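Local coordinates for MutT/nudix family protein (Shewanella oneidensis, PDB 3GZ5) that probably acts as an ADP-ribose-responsive transcriptional regulator of NAD metabolism, joining a NUDIX domain to a DNA-binding winged-helix domain, at residues I120-A123 against D127-W130; L40-S45 against A77-V82; G51-P56 against K129-A134. One frame throughout, in Å; residues are numbered along the deposited sequence.

Contact 1 (I120-A123 against D127-W130); sequences IQIA and DVKW. With NA (sodium ion), chain D.
Two torsions set how I122 and V128 meet. The chi1 of I122 is -140°, away from the staggered positions. The rest of its chain is extended, which carries CD1 forward to the strand. V128 holds CG1 anti to its own backbone N (chi1 -171°), and that is the branch that meets the isoleucine. I122 CD1 lies 3.7 Å from V128 CG1. I122 CG1 also packs on this methyl, with its carbon 3.9 Å from V128 CG1. The two side chains cross at about a right angle; V128 CG1 sits against CG1 and CD1 of I122. The indole of W130 closes the same patch more loosely. I122 CD1 is 4.3 Å from W130 NE1 and approaches the ring obliquely. The other isoleucine branch, I122 CG2, is 4.4 Å from W130 CD1. All three side chains are buried. L40 of strand 36-43 touches each of them, and the ring of Y115 meets that of W130.

The backbones stay apart, and no hydrogen bond joins them. A sodium ion does so instead. I122 O binds it at 2.2 Å and V128 O at 2.3 Å, and the O-Na-O angle is about 117°. V125 O, from the loop between the segments, is the third protein ligand. Three carbonyl oxygens thus point their negative ends at one cation, which probably offsets the repulsion of bringing these dipoles close. The isoleucine-valine packing lies on the apolar side of the two ligand residues. This is a main-chain carbonyl sodium site in a tight loop, at the point where the chain leaves helix 116-119 and enters strand 128-132 of the NUDIX domain.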
# COMPACT_ATOMS: atom_id res chain seq x y z
N ILE B 120 10.92 -3.82 28.69
CA ILE B 120 11.04 -3.14 29.99
C ILE B 120 9.71 -2.61 30.58
O ILE B 120 9.62 -2.38 31.79
CB ILE B 120 12.08 -1.97 29.92
CG1 ILE B 120 11.80 -1.05 28.72
CG2 ILE B 120 13.53 -2.51 29.93
CD1 ILE B 120 12.42 0.35 28.81
N GLN B 121 8.69 -2.42 29.74
CA GLN B 121 7.41 -1.80 30.14
C GLN B 121 6.20 -2.72 29.89
O GLN B 121 5.06 -2.23 29.86
CB GLN B 121 7.19 -0.47 29.39
CG GLN B 121 8.24 0.61 29.65
CD GLN B 121 8.76 1.25 28.36
OE1 GLN B 121 8.41 0.82 27.26
NE2 GLN B 121 9.60 2.28 28.49
N ILE B 122 6.47 -4.02 29.74
CA ILE B 122 5.52 -4.99 29.17
C ILE B 122 5.61 -6.37 29.85
O ILE B 122 4.79 -7.27 29.61
CB ILE B 122 5.76 -5.16 27.63
CG1 ILE B 122 4.46 -5.27 26.85
CG2 ILE B 122 6.64 -6.37 27.33
CD1 ILE B 122 4.69 -5.22 25.37
N ALA B 123 6.64 -6.53 30.68
CA ALA B 123 6.75 -7.70 31.54
C ALA B 123 5.57 -7.67 32.52
O ALA B 123 4.84 -8.65 32.67
CB ALA B 123 8.08 -7.67 32.31
N ASP B 127 -2.08 -9.08 29.69
CA ASP B 127 -2.91 -9.18 28.48
C ASP B 127 -2.20 -8.63 27.24
O ASP B 127 -2.80 -8.51 26.17
CB ASP B 127 -4.27 -8.51 28.70
CG ASP B 127 -4.15 -7.02 28.86
OD1 ASP B 127 -3.15 -6.54 29.45
OD2 ASP B 127 -5.06 -6.32 28.37
N VAL B 128 -0.91 -8.31 27.40
CA VAL B 128 -0.02 -7.87 26.30
C VAL B 128 1.29 -8.68 26.30
O VAL B 128 2.05 -8.66 27.28
CB VAL B 128 0.32 -6.35 26.38
CG1 VAL B 128 1.05 -5.90 25.12
CG2 VAL B 128 -0.93 -5.51 26.60
N LYS B 129 1.57 -9.35 25.18
CA LYS B 129 2.73 -10.24 25.09
C LYS B 129 3.34 -10.30 23.68
O LYS B 129 2.62 -10.34 22.69
CB LYS B 129 2.33 -11.65 25.56
CG LYS B 129 3.46 -12.69 25.61
CD LYS B 129 2.96 -14.01 26.22
CE LYS B 129 4.00 -15.14 26.12
NZ LYS B 129 5.12 -15.01 27.12
N TRP B 130 4.67 -10.30 23.62
CA TRP B 130 5.40 -10.62 22.39
C TRP B 130 5.32 -12.12 22.13
O TRP B 130 5.78 -12.92 22.95
CB TRP B 130 6.87 -10.24 22.51
CG TRP B 130 7.19 -8.79 22.40
CD1 TRP B 130 7.70 -7.99 23.38
CD2 TRP B 130 7.07 -7.95 21.23
NE1 TRP B 130 7.89 -6.72 22.91
CE2 TRP B 130 7.50 -6.66 21.59
CE3 TRP B 130 6.62 -8.17 19.92
CZ2 TRP B 130 7.52 -5.59 20.68
CZ3 TRP B 130 6.63 -7.11 19.02
CH2 TRP B 130 7.08 -5.84 19.41
NA NA D . 3.33 -8.91 29.16

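Contact 2 (L40-S45 against A77-V82); sequences LLVQRS and AEKTAV
L40 and T80 form the close, buried part of this contact. L40 CD2 lies 3.7 Å from T80 CG2, methyl against methyl. The same leucine methyl is 4.3 Å from K79 CB. L29 of strand 22-33 touches both L40 and T80 and backs the pair.

The hydroxyl of T80 is used within its own turn. V82 N donates to T80 OG1 at 3.2 Å, with an angle of 158° at the hydrogen. This is an ST turn. OG1 also hydrogen-bonds to L76 O, one turn back in the helix. Replacing T80 by alanine removes both OG1 and CG2, which would probably leave V82 N without its acceptor in the turn and open a gap beside L40 CD2.

The other half is on the solvent side: K79 and V42 are partly exposed. K79 is bent at chi2 (-69°) and chi3 (139°), which folds its chain across V42 instead of straight outward. The methylenes K79 CG and CD lie over V42 CG2, with CD 3.8 Å from it. The ammonium K79 NZ passes 3.9 Å from V42 CG1.

A81 follows with positive phi and ends the helix. Helix 68-80 packed on strand 36-43 is the Nudix-box helix lying on the sheet. R74, K75 and T80 fall in its degenerate REUXEEXGU motif, with lysines at K75 and K79 where the consensus has glutamates.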
# COMPACT_ATOMS: atom_id res chain seq x y z
N LEU B 40 3.55 -8.43 18.42
CA LEU B 40 2.88 -7.99 19.65
C LEU B 40 1.38 -8.29 19.60
O LEU B 40 0.70 -7.87 18.67
CB LEU B 40 3.07 -6.49 19.91
CG LEU B 40 2.56 -6.08 21.31
CD1 LEU B 40 3.56 -6.50 22.39
CD2 LEU B 40 2.31 -4.60 21.40
N LEU B 41 0.89 -9.02 20.60
CA LEU B 41 -0.53 -9.39 20.66
C LEU B 41 -1.18 -8.98 21.98
O LEU B 41 -0.50 -8.76 22.99
CB LEU B 41 -0.75 -10.87 20.37
CG LEU B 41 -0.44 -11.39 18.96
CD1 LEU B 41 -0.92 -12.82 18.88
CD2 LEU B 41 -1.05 -10.56 17.82
N VAL B 42 -2.50 -8.83 21.92
CA VAL B 42 -3.31 -8.28 23.00
C VAL B 42 -4.47 -9.23 23.18
O VAL B 42 -5.10 -9.65 22.20
CB VAL B 42 -3.83 -6.84 22.67
CG1 VAL B 42 -4.76 -6.29 23.77
CG2 VAL B 42 -2.67 -5.89 22.43
N GLN B 43 -4.73 -9.60 24.43
CA GLN B 43 -5.82 -10.52 24.71
C GLN B 43 -7.13 -9.75 24.83
O GLN B 43 -7.19 -8.74 25.54
CB GLN B 43 -5.55 -11.34 25.97
CG GLN B 43 -6.16 -12.71 25.88
CD GLN B 43 -6.16 -13.47 27.20
OE1 GLN B 43 -5.76 -12.95 28.26
NE2 GLN B 43 -6.63 -14.71 27.13
N ARG B 44 -8.16 -10.24 24.13
CA ARG B 44 -9.46 -9.57 24.10
C ARG B 44 -10.27 -9.76 25.39
O ARG B 44 -10.84 -10.83 25.65
CB ARG B 44 -10.28 -10.05 22.90
CG ARG B 44 -9.80 -9.56 21.56
CD ARG B 44 -10.97 -9.46 20.60
NE ARG B 44 -11.83 -8.33 20.95
CZ ARG B 44 -13.10 -8.21 20.59
NH1 ARG B 44 -13.81 -7.15 20.96
NH2 ARG B 44 -13.68 -9.16 19.87
N SER B 45 -10.29 -8.70 26.20
CA SER B 45 -11.11 -8.63 27.42
C SER B 45 -12.50 -8.09 27.09
O SER B 45 -12.99 -7.17 27.76
CB SER B 45 -10.45 -7.67 28.41
OG SER B 45 -10.40 -6.35 27.88
N ALA B 77 1.07 2.86 21.90
CA ALA B 77 1.66 3.44 23.11
C ALA B 77 0.87 3.07 24.37
O ALA B 77 1.44 3.02 25.45
CB ALA B 77 1.76 4.95 22.96
N GLU B 78 -0.43 2.84 24.22
CA GLU B 78 -1.32 2.36 25.29
C GLU B 78 -0.94 0.96 25.76
O GLU B 78 -1.32 0.53 26.86
CB GLU B 78 -2.78 2.36 24.82
CG GLU B 78 -3.39 3.74 24.73
CD GLU B 78 -4.81 3.74 24.26
OE1 GLU B 78 -5.28 2.75 23.67
OE2 GLU B 78 -5.49 4.76 24.45
N LYS B 79 -0.20 0.25 24.91
CA LYS B 79 0.23 -1.12 25.16
C LYS B 79 1.71 -1.23 25.48
O LYS B 79 2.11 -2.10 26.25
CB LYS B 79 -0.09 -2.03 23.95
CG LYS B 79 -1.54 -2.07 23.56
CD LYS B 79 -2.33 -2.79 24.65
CE LYS B 79 -3.66 -2.11 24.93
NZ LYS B 79 -4.48 -2.96 25.85
N THR B 80 2.53 -0.36 24.89
CA THR B 80 3.99 -0.50 24.93
C THR B 80 4.68 0.62 25.69
O THR B 80 5.86 0.48 26.08
CB THR B 80 4.62 -0.51 23.52
OG1 THR B 80 4.27 0.70 22.85
CG2 THR B 80 4.12 -1.68 22.70
N ALA B 81 3.98 1.74 25.86
CA ALA B 81 4.57 2.96 26.43
C ALA B 81 5.63 3.63 25.53
O ALA B 81 6.40 4.46 26.00
CB ALA B 81 5.13 2.67 27.81
N VAL B 82 5.68 3.26 24.26
CA VAL B 82 6.65 3.81 23.30
C VAL B 82 5.96 4.03 21.97
O VAL B 82 5.17 3.19 21.53
CB VAL B 82 7.81 2.80 22.95
CG1 VAL B 82 9.05 3.55 22.40
CG2 VAL B 82 8.20 1.93 24.10

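Contact 3 (G51-P56 against K129-A134); sequences GLWGLP and KWWPLA
W53 and K129 lie on two strands that are not direct neighbours. Their CA atoms, the nearest pair between the segments, are 9.5 Å apart. Strand 36-43 runs between them and is antiparallel to both strand 53-54 and strand 128-132. Segment 51-56 leaves its short strand at L55, whereas segment 129-134 turns into a helix at L133, with P132 at the N-cap position. No hydrogen bond joins the two segments.

The contact is made by side chains reaching over the middle strand. W53 and W131 meet in a T-shaped (edge-to-face) stack. The edge of W131 is directed at the face of W53. The planes stand at 70°, and the six-membered ring of W53 and the five-membered ring of W131 have centroids 4.9 Å apart. W131 leads with its nitrogen side: NE1 is 3.6 Å from W53 CE3 and sits above the plane, offset toward the rim. The benzene side follows, with W131 CZ2 4.0 Å from W53 CE2. Both side chains leave the sheet on the face of L41. In each, CG is anti to the carbonyl carbon (chi1 -66° for W53, -71° for W131). L41 touches both rings, as does M139.

K129 closes one end. Its CB is 4.2 Å from W53 CH2, and its backbone N approaches the same ring obliquely at 4.0 Å from CZ3. Further out, K129 CD lies 3.6 Å above the plane of W131, a methylene over the rim of one face, while its ammonium end leads away from W53. The chemistry is therefore aromatic and apolar, at the surface. The polarised N-H side of one indole probably gains electrostatically from the pi cloud of the other.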
# COMPACT_ATOMS: atom_id res chain seq x y z
N GLY B 51 -11.62 -13.37 25.14
CA GLY B 51 -10.45 -14.13 25.60
C GLY B 51 -9.41 -14.52 24.56
O GLY B 51 -8.33 -14.99 24.92
N LEU B 52 -9.72 -14.36 23.28
CA LEU B 52 -8.78 -14.70 22.21
C LEU B 52 -7.71 -13.61 22.05
O LEU B 52 -7.92 -12.46 22.44
CB LEU B 52 -9.51 -14.95 20.88
CG LEU B 52 -10.42 -16.18 20.83
CD1 LEU B 52 -11.35 -16.13 19.65
CD2 LEU B 52 -9.59 -17.46 20.77
N TRP B 53 -6.56 -13.98 21.48
CA TRP B 53 -5.52 -12.99 21.19
C TRP B 53 -5.75 -12.34 19.84
O TRP B 53 -6.31 -12.95 18.93
CB TRP B 53 -4.11 -13.58 21.29
CG TRP B 53 -3.78 -13.99 22.68
CD1 TRP B 53 -4.14 -15.16 23.28
CD2 TRP B 53 -3.06 -13.23 23.66
NE1 TRP B 53 -3.69 -15.18 24.58
CE2 TRP B 53 -3.01 -14.02 24.84
CE3 TRP B 53 -2.44 -11.98 23.66
CZ2 TRP B 53 -2.37 -13.60 26.01
CZ3 TRP B 53 -1.79 -11.55 24.82
CH2 TRP B 53 -1.77 -12.36 25.98
N GLY B 54 -5.34 -11.09 19.73
CA GLY B 54 -5.50 -10.35 18.49
C GLY B 54 -4.61 -9.13 18.49
O GLY B 54 -3.96 -8.81 19.48
N LEU B 55 -4.62 -8.44 17.36
CA LEU B 55 -3.82 -7.23 17.15
C LEU B 55 -4.19 -6.12 18.12
O LEU B 55 -5.38 -5.97 18.48
CB LEU B 55 -3.99 -6.73 15.71
CG LEU B 55 -3.70 -7.74 14.60
CD1 LEU B 55 -3.99 -7.16 13.21
CD2 LEU B 55 -2.26 -8.21 14.72
N PRO B 56 -3.20 -5.32 18.54
CA PRO B 56 -3.54 -4.06 19.20
C PRO B 56 -4.25 -3.17 18.17
O PRO B 56 -3.94 -3.24 16.96
CB PRO B 56 -2.18 -3.47 19.59
CG PRO B 56 -1.19 -4.20 18.76
CD PRO B 56 -1.74 -5.52 18.42
N LYS B 129 1.57 -9.35 25.18
CA LYS B 129 2.73 -10.24 25.09
C LYS B 129 3.34 -10.30 23.68
O LYS B 129 2.62 -10.34 22.69
CB LYS B 129 2.33 -11.65 25.56
CG LYS B 129 3.46 -12.69 25.61
CD LYS B 129 2.96 -14.01 26.22
CE LYS B 129 4.00 -15.14 26.12
NZ LYS B 129 5.12 -15.01 27.12
N TRP B 130 4.67 -10.30 23.62
CA TRP B 130 5.40 -10.62 22.39
C TRP B 130 5.32 -12.12 22.13
O TRP B 130 5.78 -12.92 22.95
CB TRP B 130 6.87 -10.24 22.51
CG TRP B 130 7.19 -8.79 22.40
CD1 TRP B 130 7.70 -7.99 23.38
CD2 TRP B 130 7.07 -7.95 21.23
NE1 TRP B 130 7.89 -6.72 22.91
CE2 TRP B 130 7.50 -6.66 21.59
CE3 TRP B 130 6.62 -8.17 19.92
CZ2 TRP B 130 7.52 -5.59 20.68
CZ3 TRP B 130 6.63 -7.11 19.02
CH2 TRP B 130 7.08 -5.84 19.41
N TRP B 131 4.78 -12.49 20.97
CA TRP B 131 4.64 -13.89 20.59
C TRP B 131 5.52 -14.25 19.40
O TRP B 131 5.55 -13.52 18.42
CB TRP B 131 3.20 -14.19 20.22
CG TRP B 131 2.26 -14.21 21.37
CD1 TRP B 131 1.51 -13.16 21.85
CD2 TRP B 131 1.94 -15.33 22.20
NE1 TRP B 131 0.76 -13.56 22.93
CE2 TRP B 131 1.00 -14.89 23.16
CE3 TRP B 131 2.37 -16.67 22.22
CZ2 TRP B 131 0.48 -15.75 24.14
CZ3 TRP B 131 1.84 -17.52 23.19
CH2 TRP B 131 0.91 -17.05 24.14
N PRO B 132 6.23 -15.41 19.47
CA PRO B 132 6.92 -15.92 18.28
C PRO B 132 5.96 -16.06 17.10
O PRO B 132 4.87 -16.62 17.24
CB PRO B 132 7.43 -17.30 18.74
CG PRO B 132 7.62 -17.14 20.20
CD PRO B 132 6.46 -16.28 20.64
N LEU B 133 6.36 -15.53 15.96
CA LEU B 133 5.49 -15.56 14.80
C LEU B 133 5.00 -16.99 14.50
O LEU B 133 3.82 -17.19 14.22
CB LEU B 133 6.18 -14.96 13.58
CG LEU B 133 5.42 -14.98 12.26
CD1 LEU B 133 4.10 -14.20 12.34
CD2 LEU B 133 6.32 -14.43 11.20
N ALA B 134 5.91 -17.96 14.57
CA ALA B 134 5.58 -19.37 14.30
C ALA B 134 4.45 -19.85 15.19
O ALA B 134 3.52 -20.49 14.70
CB ALA B 134 6.81 -20.24 14.47

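In the fold
The three contacts meet at strand 36-43. On one edge it pairs with strand 128-132, where K129 O to L41 N is 3.0 Å. The pairing continues past the strand ends as probable hydrogen bonds: D127 O to Q43 N is 2.8 Å, and on the other side R44 O to G51 N is 2.7 Å. Contacts 1 and 2 share one face of this sheet, with centres 7 Å apart, through the L40 side chain. Contact 3 covers the opposite face, about 11 Å from contact 1 and 10 Å from contact 2, centre to centre. Contact 1 holds the sodium ion. The side chain of K129 is about 5 Å from the sodium ion. The side chain of L40 is about 7 Å from it.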